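Local atomic coordinates of cyclic nucleotide-binding domain (CNMP-BD) protein (Geobacter metallireducens, PDB entry 3MDP), a protein that probably binds a cyclic nucleotide or similar small ligand in a double-stranded beta-helix domain and may act as a transcription factor. Residues I40-L50 with I83-K91; I25-F34 with P104-L115. All coordinates share one frame; numbering follows the deposited sequence. Where two conformers were deposited one is given.

Contact 1: residues I40-L50 with I83-K91; sequences IFKENSKADNL and IFGVSSLIK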
loop_
_atom_site.group_PDB
_atom_site.type_symbol
_atom_site.label_atom_id
_atom_site.label_comp_id
_atom_site.label_asym_id
_atom_site.label_seq_id
_atom_site.Cartn_x
_atom_site.Cartn_y
_atom_site.Cartn_z
ATOM N N ILE A 40 -19.943 0.117 -9.104
ATOM C CA ILE A 40 -19.268 -1.182 -9.179
ATOM C C ILE A 40 -19.188 -1.833 -7.793
ATOM O O ILE A 40 -19.449 -3.029 -7.641
ATOM C CB ILE A 40 -17.863 -1.030 -9.782
ATOM C CG1 ILE A 40 -17.980 -0.481 -11.221
ATOM C CG2 ILE A 40 -17.088 -2.383 -9.798
ATOM C CD1 ILE A 40 -16.654 -0.128 -11.864
ATOM N N PHE A 41 -18.814 -1.040 -6.793
ATOM C CA PHE A 41 -18.911 -1.467 -5.401
ATOM C C PHE A 41 -19.062 -0.253 -4.497
ATOM O O PHE A 41 -18.756 0.861 -4.900
ATOM C CB PHE A 41 -17.729 -2.376 -4.966
ATOM C CG PHE A 41 -16.347 -1.762 -5.119
ATOM C CD1 PHE A 41 -15.905 -0.750 -4.260
ATOM C CD2 PHE A 41 -15.466 -2.240 -6.075
ATOM C CE1 PHE A 41 -14.644 -0.193 -4.373
ATOM C CE2 PHE A 41 -14.200 -1.712 -6.184
ATOM C CZ PHE A 41 -13.773 -0.686 -5.314
ATOM N N LYS A 42 -19.538 -0.499 -3.283
ATOM C CA LYS A 42 -19.891 0.536 -2.333
ATOM C C LYS A 42 -18.979 0.576 -1.102
ATOM O O LYS A 42 -18.602 -0.459 -0.531
ATOM C CB LYS A 42 -21.329 0.312 -1.851
ATOM C CG LYS A 42 -22.355 0.302 -2.956
ATOM C CD LYS A 42 -23.750 0.053 -2.406
ATOM C CE LYS A 42 -24.717 -0.320 -3.526
ATOM N NZ LYS A 42 -26.013 -0.865 -3.005
ATOM N N GLU A 43 -18.667 1.797 -0.682
ATOM C CA GLU A 43 -17.996 2.045 0.593
ATOM C C GLU A 43 -18.670 1.270 1.716
ATOM O O GLU A 43 -19.894 1.200 1.789
ATOM C CB GLU A 43 -18.019 3.529 0.916
ATOM C CG GLU A 43 -17.170 3.926 2.130
ATOM C CD GLU A 43 -17.159 5.428 2.380
ATOM O OE1 GLU A 43 -17.638 6.188 1.501
ATOM O OE2 GLU A 43 -16.706 5.849 3.478
ATOM N N ASN A 44 -17.847 0.681 2.571
ATOM C CA ASN A 44 -18.258 -0.066 3.755
ATOM C C ASN A 44 -18.705 -1.491 3.495
ATOM O O ASN A 44 -18.894 -2.237 4.442
ATOM C CB ASN A 44 -19.282 0.708 4.595
ATOM C CG ASN A 44 -18.696 1.983 5.151
ATOM O OD1 ASN A 44 -17.523 2.017 5.551
ATOM N ND2 ASN A 44 -19.477 3.043 5.147
ATOM N N SER A 45 -18.827 -1.895 2.236
ATOM C CA SER A 45 -19.154 -3.289 1.924
ATOM C C SER A 45 -17.925 -4.139 2.121
ATOM O O SER A 45 -16.791 -3.666 1.946
ATOM C CB SER A 45 -19.657 -3.477 0.479
ATOM O OG SER A 45 -20.913 -2.871 0.274
ATOM N N LYS A 46 -18.154 -5.415 2.435
ATOM C CA LYS A 46 -17.080 -6.397 2.506
ATOM C C LYS A 46 -16.345 -6.430 1.177
ATOM O O LYS A 46 -16.961 -6.540 0.116
ATOM C CB LYS A 46 -17.638 -7.781 2.855
ATOM C CG LYS A 46 -16.613 -8.874 3.107
ATOM C CD LYS A 46 -15.692 -8.612 4.310
ATOM C CE LYS A 46 -15.123 -9.922 4.833
ATOM N NZ LYS A 46 -13.687 -9.798 5.073
ATOM N N ALA A 47 -15.030 -6.324 1.230
ATOM C CA ALA A 47 -14.221 -6.236 0.024
ATOM C C ALA A 47 -13.955 -7.642 -0.540
ATOM O O ALA A 47 -12.934 -8.236 -0.266
ATOM C CB ALA A 47 -12.902 -5.486 0.298
ATOM N N ASP A 48 -14.910 -8.172 -1.298
ATOM C CA ASP A 48 -14.801 -9.522 -1.810
ATOM C C ASP A 48 -14.338 -9.596 -3.272
ATOM O O ASP A 48 -14.259 -10.699 -3.829
ATOM C CB ASP A 48 -16.149 -10.248 -1.627
ATOM C CG ASP A 48 -16.347 -10.753 -0.194
ATOM O OD1 ASP A 48 -15.350 -10.974 0.522
ATOM O OD2 ASP A 48 -17.501 -10.932 0.196
ATOM N N ASN A 49 -13.998 -8.447 -3.871
ATOM C CA ASN A 49 -13.580 -8.368 -5.280
ATOM C C ASN A 49 -12.422 -7.392 -5.479
ATOM O O ASN A 49 -12.525 -6.213 -5.106
ATOM C CB ASN A 49 -14.748 -7.925 -6.154
ATOM C CG ASN A 49 -15.935 -8.873 -6.065
ATOM O OD1 ASN A 49 -16.747 -8.778 -5.148
ATOM N ND2 ASN A 49 -16.021 -9.812 -7.006
ATOM N N LEU A 50 -11.311 -7.901 -6.023
ATOM C CA LEU A 50 -10.183 -7.086 -6.422
ATOM C C LEU A 50 -10.309 -6.964 -7.950
ATOM O O LEU A 50 -10.585 -7.953 -8.633
ATOM C CB LEU A 50 -8.877 -7.751 -6.008
ATOM C CG LEU A 50 -7.611 -6.997 -6.411
ATOM C CD1 LEU A 50 -7.506 -5.708 -5.609
ATOM C CD2 LEU A 50 -6.385 -7.869 -6.249
ATOM N N ILE A 83 -5.134 -1.347 -10.672
ATOM C CA ILE A 83 -6.045 -2.077 -9.815
ATOM C C ILE A 83 -6.844 -1.181 -8.880
ATOM O O ILE A 83 -6.405 -0.068 -8.481
ATOM C CB ILE A 83 -5.318 -3.223 -9.004
ATOM C CG1 ILE A 83 -4.330 -2.674 -7.977
ATOM C CG2 ILE A 83 -4.584 -4.197 -9.972
ATOM C CD1 ILE A 83 -3.971 -3.701 -6.892
ATOM N N PHE A 84 -8.006 -1.683 -8.493
ATOM C CA PHE A 84 -8.857 -1.022 -7.500
ATOM C C PHE A 84 -9.653 -2.083 -6.753
ATOM O O PHE A 84 -9.617 -3.242 -7.115
ATOM C CB PHE A 84 -9.727 0.105 -8.141
ATOM C CG PHE A 84 -10.754 -0.386 -9.146
ATOM C CD1 PHE A 84 -10.385 -0.729 -10.428
ATOM C CD2 PHE A 84 -12.095 -0.478 -8.799
ATOM C CE1 PHE A 84 -11.340 -1.203 -11.356
ATOM C CE2 PHE A 84 -13.042 -0.892 -9.713
ATOM C CZ PHE A 84 -12.667 -1.251 -11.002
ATOM N N GLY A 85 -10.299 -1.701 -5.658
ATOM C CA GLY A 85 -10.782 -2.691 -4.689
ATOM C C GLY A 85 -9.672 -3.284 -3.834
ATOM O O GLY A 85 -9.769 -4.428 -3.388
ATOM N N VAL A 86 -8.631 -2.497 -3.573
ATOM C CA VAL A 86 -7.422 -2.983 -2.894
ATOM C C VAL A 86 -7.670 -3.465 -1.458
ATOM O O VAL A 86 -6.931 -4.312 -0.943
ATOM C CB VAL A 86 -6.270 -1.927 -2.890
ATOM C CG1 VAL A 86 -5.783 -1.667 -4.308
ATOM C CG2 VAL A 86 -6.705 -0.600 -2.194
ATOM N N SER A 87 -8.712 -2.957 -0.808
ATOM C CA SER A 87 -9.054 -3.455 0.546
ATOM C C SER A 87 -9.466 -4.942 0.587
ATOM O O SER A 87 -9.562 -5.520 1.666
ATOM C CB SER A 87 -10.126 -2.580 1.200
ATOM O OG SER A 87 -9.582 -1.323 1.551
ATOM N N SER A 88 -9.677 -5.567 -0.572
ATOM C CA SER A 88 -9.798 -7.032 -0.610
ATOM C C SER A 88 -8.560 -7.733 -0.024
ATOM O O SER A 88 -8.644 -8.889 0.416
ATOM C CB SER A 88 -10.110 -7.527 -2.030
ATOM O OG SER A 88 -9.239 -6.970 -2.988
ATOM N N LEU A 89 -7.428 -7.032 0.019
ATOM C CA LEU A 89 -6.207 -7.570 0.619
ATOM C C LEU A 89 -5.659 -6.727 1.796
ATOM O O LEU A 89 -4.569 -7.021 2.293
ATOM C CB LEU A 89 -5.111 -7.706 -0.439
ATOM C CG LEU A 89 -5.303 -8.772 -1.527
ATOM C CD1 LEU A 89 -4.200 -8.680 -2.586
ATOM C CD2 LEU A 89 -5.337 -10.123 -0.885
ATOM N N ILE A 90 -6.388 -5.699 2.227
ATOM C CA ILE A 90 -5.949 -4.845 3.325
ATOM C C ILE A 90 -6.968 -4.888 4.465
ATOM O O ILE A 90 -8.078 -4.378 4.348
ATOM C CB ILE A 90 -5.713 -3.361 2.894
ATOM C CG1 ILE A 90 -4.790 -3.259 1.654
ATOM C CG2 ILE A 90 -5.103 -2.556 4.077
ATOM C CD1 ILE A 90 -4.779 -1.893 0.991
ATOM N N LYS A 91 -6.586 -5.499 5.580
ATOM C CA LYS A 91 -7.403 -5.433 6.796
ATOM C C LYS A 91 -7.901 -4.031 7.076
ATOM O O LYS A 91 -7.142 -3.069 6.954
ATOM C CB LYS A 91 -6.606 -5.879 8.001
ATOM C CG LYS A 91 -6.359 -7.327 8.038
ATOM C CD LYS A 91 -5.725 -7.730 9.355
ATOM C CE LYS A 91 -5.460 -9.227 9.381
ATOM N NZ LYS A 91 -5.065 -9.683 10.750
#

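Contact 2: residues I25-F34 with P104-L115; sequences IALISEEKSF and PVRVVDINGARL. With EDO (1,2-ethanediol), chain C.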
loop_
_atom_site.group_PDB
_atom_site.type_symbol
_atom_site.label_atom_id
_atom_site.label_comp_id
_atom_site.label_asym_id
_atom_site.label_seq_id
_atom_site.Cartn_x
_atom_site.Cartn_y
_atom_site.Cartn_z
ATOM N N ILE A 25 -4.441 -17.581 -10.074
ATOM C CA ILE A 25 -5.253 -16.356 -9.992
ATOM C C ILE A 25 -6.299 -16.330 -11.111
ATOM O O ILE A 25 -7.446 -15.965 -10.863
ATOM C CB ILE A 25 -4.377 -15.050 -9.989
ATOM C CG1 ILE A 25 -3.589 -14.964 -8.694
ATOM C CG2 ILE A 25 -5.243 -13.803 -10.154
ATOM C CD1 ILE A 25 -2.474 -13.935 -8.692
ATOM N N ALA A 26 -5.920 -16.746 -12.322
ATOM C CA ALA A 26 -6.873 -16.834 -13.456
ATOM C C ALA A 26 -8.108 -17.681 -13.141
ATOM O O ALA A 26 -9.254 -17.338 -13.498
ATOM C CB ALA A 26 -6.170 -17.376 -14.714
ATOM N N LEU A 27 -7.879 -18.776 -12.422
ATOM C CA LEU A 27 -8.930 -19.693 -12.082
ATOM C C LEU A 27 -10.016 -19.017 -11.238
ATOM O O LEU A 27 -11.195 -19.369 -11.356
ATOM C CB LEU A 27 -8.324 -20.883 -11.322
ATOM C CG LEU A 27 -9.072 -22.188 -11.276
ATOM C CD1 LEU A 27 -9.424 -22.699 -12.694
ATOM C CD2 LEU A 27 -8.184 -23.191 -10.508
ATOM N N ILE A 28 -9.619 -18.054 -10.398
ATOM C CA ILE A 28 -10.563 -17.335 -9.531
ATOM C C ILE A 28 -10.908 -15.925 -10.073
ATOM O O ILE A 28 -11.333 -15.029 -9.338
ATOM C CB ILE A 28 -10.021 -17.256 -8.056
ATOM C CG1 ILE A 28 -8.652 -16.518 -8.015
ATOM C CG2 ILE A 28 -9.997 -18.647 -7.459
ATOM C CD1 ILE A 28 -8.360 -15.831 -6.730
ATOM N N SER A 29 -10.736 -15.739 -11.369
ATOM C CA SER A 29 -10.964 -14.430 -11.985
ATOM C C SER A 29 -11.964 -14.567 -13.100
ATOM O O SER A 29 -12.072 -15.617 -13.736
ATOM C CB SER A 29 -9.667 -13.844 -12.549
ATOM O OG SER A 29 -8.690 -13.632 -11.551
ATOM N N GLU A 30 -12.644 -13.474 -13.402
ATOM C CA GLU A 30 -13.593 -13.469 -14.483
ATOM C C GLU A 30 -13.616 -12.076 -15.090
ATOM O O GLU A 30 -13.491 -11.087 -14.372
ATOM C CB GLU A 30 -14.931 -13.867 -13.883
ATOM C CG GLU A 30 -16.127 -13.513 -14.646
ATOM C CD GLU A 30 -17.377 -14.080 -13.977
ATOM O OE1 GLU A 30 -17.445 -14.080 -12.721
ATOM O OE2 GLU A 30 -18.273 -14.527 -14.711
ATOM N N GLU A 31 -13.721 -12.006 -16.409
ATOM C CA GLU A 31 -13.817 -10.739 -17.093
ATOM C C GLU A 31 -15.249 -10.263 -16.876
ATOM O O GLU A 31 -16.185 -11.066 -16.951
ATOM C CB GLU A 31 -13.448 -10.882 -18.572
ATOM C CG GLU A 31 -13.237 -9.530 -19.250
ATOM C CD GLU A 31 -12.480 -9.597 -20.581
ATOM O OE1 GLU A 31 -11.608 -10.495 -20.781
ATOM O OE2 GLU A 31 -12.761 -8.705 -21.412
ATOM N N LYS A 32 -15.404 -8.992 -16.500
ATOM C CA LYS A 32 -16.725 -8.406 -16.264
ATOM C C LYS A 32 -16.805 -7.039 -16.946
ATOM O O LYS A 32 -15.778 -6.383 -17.133
ATOM C CB LYS A 32 -16.986 -8.238 -14.766
ATOM C CG LYS A 32 -17.283 -9.536 -14.021
ATOM C CD LYS A 32 -18.045 -9.261 -12.743
ATOM C CE LYS A 32 -18.583 -10.556 -12.123
ATOM N NZ LYS A 32 -17.519 -11.420 -11.604
ATOM N N SER A 33 -18.020 -6.647 -17.345
ATOM C CA SER A 33 -18.273 -5.327 -17.925
ATOM C C SER A 33 -19.268 -4.558 -17.047
ATOM O O SER A 33 -20.154 -5.161 -16.425
ATOM C CB SER A 33 -18.845 -5.470 -19.334
ATOM O OG SER A 33 -17.863 -5.803 -20.291
ATOM N N PHE A 34 -19.099 -3.235 -16.990
ATOM C CA PHE A 34 -20.015 -2.330 -16.267
ATOM C C PHE A 34 -20.305 -1.120 -17.149
ATOM O O PHE A 34 -19.398 -0.574 -17.786
ATOM C CB PHE A 34 -19.436 -1.848 -14.940
ATOM C CG PHE A 34 -19.189 -2.945 -13.943
ATOM C CD1 PHE A 34 -17.967 -3.613 -13.930
ATOM C CD2 PHE A 34 -20.179 -3.335 -13.037
ATOM C CE1 PHE A 34 -17.733 -4.653 -13.047
ATOM C CE2 PHE A 34 -19.952 -4.380 -12.109
ATOM C CZ PHE A 34 -18.727 -5.032 -12.116
ATOM N N PRO A 104 -17.699 3.266 -20.454
ATOM C CA PRO A 104 -17.955 1.824 -20.441
ATOM C C PRO A 104 -16.713 1.089 -19.933
ATOM O O PRO A 104 -15.611 1.377 -20.377
ATOM C CB PRO A 104 -18.313 1.506 -21.902
ATOM C CG PRO A 104 -18.852 2.860 -22.469
ATOM C CD PRO A 104 -18.029 3.906 -21.749
ATOM N N VAL A 105 -16.897 0.197 -18.961
ATOM C CA VAL A 105 -15.779 -0.414 -18.232
ATOM C C VAL A 105 -15.726 -1.932 -18.472
ATOM O O VAL A 105 -16.767 -2.596 -18.492
ATOM C CB VAL A 105 -15.894 -0.097 -16.735
ATOM C CG1 VAL A 105 -15.163 -1.143 -15.845
ATOM C CG2 VAL A 105 -15.381 1.316 -16.447
ATOM N N ARG A 106 -14.517 -2.447 -18.698
ATOM C CA ARG A 106 -14.206 -3.882 -18.556
ATOM C C ARG A 106 -13.097 -4.059 -17.518
ATOM O O ARG A 106 -12.103 -3.307 -17.490
ATOM C CB ARG A 106 -13.729 -4.512 -19.861
ATOM C CG ARG A 106 -14.759 -4.559 -20.963
ATOM C CD ARG A 106 -14.267 -5.356 -22.198
ATOM N NE ARG A 106 -13.138 -4.677 -22.845
ATOM C CZ ARG A 106 -11.871 -5.103 -22.866
ATOM N NH1 ARG A 106 -11.500 -6.252 -22.315
ATOM N NH2 ARG A 106 -10.956 -4.371 -23.483
ATOM N N VAL A 107 -13.269 -5.077 -16.694
ATOM C CA VAL A 107 -12.322 -5.411 -15.641
ATOM C C VAL A 107 -12.058 -6.915 -15.623
ATOM O O VAL A 107 -12.836 -7.701 -16.167
ATOM C CB VAL A 107 -12.838 -5.021 -14.239
ATOM C CG1 VAL A 107 -13.167 -3.535 -14.146
ATOM C CG2 VAL A 107 -14.116 -5.885 -13.815
ATOM N N VAL A 108 -10.911 -7.276 -15.049
ATOM C CA VAL A 108 -10.700 -8.564 -14.472
ATOM C C VAL A 108 -11.164 -8.484 -13.017
ATOM O O VAL A 108 -10.637 -7.680 -12.222
ATOM C CB VAL A 108 -9.228 -8.998 -14.479
ATOM C CG1 VAL A 108 -9.171 -10.429 -13.936
ATOM C CG2 VAL A 108 -8.670 -8.952 -15.929
ATOM N N ASP A 109 -12.161 -9.301 -12.695
ATOM C CA ASP A 109 -12.741 -9.391 -11.348
ATOM C C ASP A 109 -12.191 -10.646 -10.652
ATOM O O ASP A 109 -12.435 -11.775 -11.074
ATOM C CB ASP A 109 -14.271 -9.437 -11.487
ATOM C CG ASP A 109 -15.021 -9.504 -10.153
ATOM O OD1 ASP A 109 -14.403 -9.418 -9.091
ATOM O OD2 ASP A 109 -16.265 -9.683 -10.195
ATOM N N ILE A 110 -11.426 -10.418 -9.602
ATOM C CA ILE A 110 -10.733 -11.462 -8.869
ATOM C C ILE A 110 -11.429 -11.682 -7.524
ATOM O O ILE A 110 -11.776 -10.722 -6.830
ATOM C CB ILE A 110 -9.249 -11.105 -8.663
ATOM C CG1 ILE A 110 -8.651 -10.626 -9.988
ATOM C CG2 ILE A 110 -8.493 -12.322 -8.079
ATOM C CD1 ILE A 110 -7.285 -10.001 -9.884
ATOM N N ASN A 111 -11.631 -12.943 -7.181
ATOM C CA ASN A 111 -12.299 -13.339 -5.941
ATOM C C ASN A 111 -11.405 -13.022 -4.751
ATOM O O ASN A 111 -10.375 -13.673 -4.544
ATOM C CB ASN A 111 -12.657 -14.835 -5.993
ATOM C CG ASN A 111 -13.506 -15.286 -4.793
ATOM O OD1 ASN A 111 -13.222 -14.928 -3.667
ATOM N ND2 ASN A 111 -14.539 -16.073 -5.051
ATOM N N GLY A 112 -11.775 -11.987 -3.999
ATOM C CA GLY A 112 -10.955 -11.528 -2.893
ATOM C C GLY A 112 -10.909 -12.520 -1.729
ATOM O O GLY A 112 -9.868 -12.681 -1.102
ATOM N N ALA A 113 -12.022 -13.200 -1.447
ATOM C CA ALA A 113 -12.029 -14.213 -0.384
ATOM C C ALA A 113 -11.017 -15.303 -0.689
ATOM O O ALA A 113 -10.263 -15.722 0.189
ATOM C CB ALA A 113 -13.438 -14.813 -0.195
ATOM N N ARG A 114 -10.962 -15.728 -1.954
ATOM C CA ARG A 114 -9.964 -16.709 -2.388
ATOM C C ARG A 114 -8.558 -16.172 -2.282
ATOM O O ARG A 114 -7.651 -16.892 -1.832
ATOM C CB ARG A 114 -10.230 -17.197 -3.817
ATOM C CG ARG A 114 -11.424 -18.071 -3.972
ATOM C CD ARG A 114 -11.305 -19.326 -3.073
ATOM N NE ARG A 114 -12.219 -20.385 -3.472
ATOM C CZ ARG A 114 -12.553 -21.441 -2.718
ATOM N NH1 ARG A 114 -12.064 -21.611 -1.499
ATOM N NH2 ARG A 114 -13.385 -22.343 -3.201
ATOM N N LEU A 115 -8.339 -14.909 -2.662
ATOM C CA LEU A 115 -6.972 -14.354 -2.559
ATOM C C LEU A 115 -6.505 -14.344 -1.121
ATOM O O LEU A 115 -5.319 -14.571 -0.826
ATOM C CB LEU A 115 -6.894 -12.930 -3.100
ATOM C CG LEU A 115 -6.834 -12.725 -4.598
ATOM C CD1 LEU A 115 -6.830 -11.223 -4.900
ATOM C CD2 LEU A 115 -5.616 -13.442 -5.227
HETATM C C1 EDO C . -15.228 -12.651 -8.483
HETATM O O1 EDO C . -15.668 -13.608 -7.502
HETATM C C2 EDO C . -15.193 -13.279 -9.865
HETATM O O2 EDO C . -13.954 -13.956 -9.996
#

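Contact 1: residues I40-L50 with I83-K91
Gly85 O, with Leu50 CD1 lying 3.4 Å from it, is gripped twice from its own segment: by Ser88 N, and by Ser88 OG at 2.6 Å in the conformer described. These bonds tie up the short 3-10 turn that begins at Val86, which in this double-stranded beta-helix fold probably corresponds to the phosphate-binding cassette of related cyclic nucleotide-binding domains. Succinate, probably from the crystallisation liquor, is held here by Val86 N and Ser87 OG. The positive phi of Gly85 (75°) favours glycine, and a CB here would run into Asn49 O.

Phe41 packs against Gly85 and Phe84. Its CG sits between backbone N and carbonyl carbon (chi1 58°), which sends the ring at the other segment: CZ lies 3.6 Å from Gly85 N, while CE2 meets Phe84 CD2 at 3.6 Å. The two rings touch rim to rim, planes 28° apart, and Tyr95 stacks on Phe41. Cut back to an alanine, Phe41 would probably leave a gap beside Gly85 N and deprive Phe84 and Tyr95 of an aromatic neighbour.

Nearer the 3-10 turn, Ala47, centre of an inverse gamma turn, presses CB to 3.3 Å from Ser88 N, and its carbonyl takes a CA-H...O contact from Ser88. Arg116 bonds the carbonyls of both. The Leu50 branches divide, CD1 reaching Val86 CA at 3.8 Å and CD2 meeting Leu89 CD1 at 4.3 Å.

Contact 2: residues I25-F34 with P104-L115
An antiparallel strand pair of the double-stranded beta-helix makes this contact, with 29-34 at the sheet's outer edge running against 105-111. Hydrogen-bonded pairs Glu30-Asp109, Lys32-Val107 and Phe34-Val105 alternate with non-hydrogen-bonded ones, and Asn111 N extends the ladder to Ile28 O at 3.0 Å.

One face carries a salt-bridge network. Lys32, in the conformer described, crosses Asp109 at a slant and bends at its last torsion (chi4 69°), bringing NZ to Asp109 OD2 at 2.6 Å and to Glu30 OE1 at 2.9 Å; it meets both carboxylates from above their planes. One ammonium thus stands between two acids, which would be expected to ease their mutual repulsion. The other oxygen, Asp109 OD1, takes a hydrogen bond from Asn49. An ethanediol molecule, probably from the crystallisation liquor, lies alongside with C1 3.4 Å from Asp109 OD1. Farther along this face the edge of the Phe34 ring meets Val107, CE1 to CG2 at 3.9 Å.

On the reverse face Arg106 NH1 makes a salt bridge with Glu31 OE2 at 2.9 Å; the oxygen lies near the guanidinium plane, but the nitrogen stands above the carboxylate, and NE is bridged to Glu55. Nearer the helices, Ser29 OG bonds back to Ile25 O and rests 3.4 Å from Ile110 CG1.

At the far end Asn111, at the N-cap of helix 112-121, accepts Arg114 N on OD1. Ile28 CD1 packs there between Ile110, Arg114 and Leu115, linking the turn after helix 19-27 to helix 112-121, while strand 49-55 flanks 105-111 on its other side and Phe14 of helix 12-15 touches Ile25 and Ile110.

Overall arrangement
The two contacts, their centres about 12 Å apart, share a sheet in which strand 105-111 of contact 2 lies next to strand 49-55, whose start belongs to contact 1. At the seam Ile110 N meets Leu50 O at 2.8 Å and Asn49 ND2 meets Asp109 OD1 at 2.7 Å, both probable hydrogen bonds, so the acid of the Lys32 network also reaches strand 49-55, whose start packs on the succinate-binding segment 83-91. Apolar packing adds Leu50 CD2 on Leu115 CD1 at 3.6 Å, and Ile40 CG1 on the Phe34 ring. Contact 1 holds the succinate-binding residues Gly85, Val86 and Ser87; contact 2 stands back, the side chain of Asp109 about 9 Å from Gly85 and that of Leu115 about 10 Å from that of Val86.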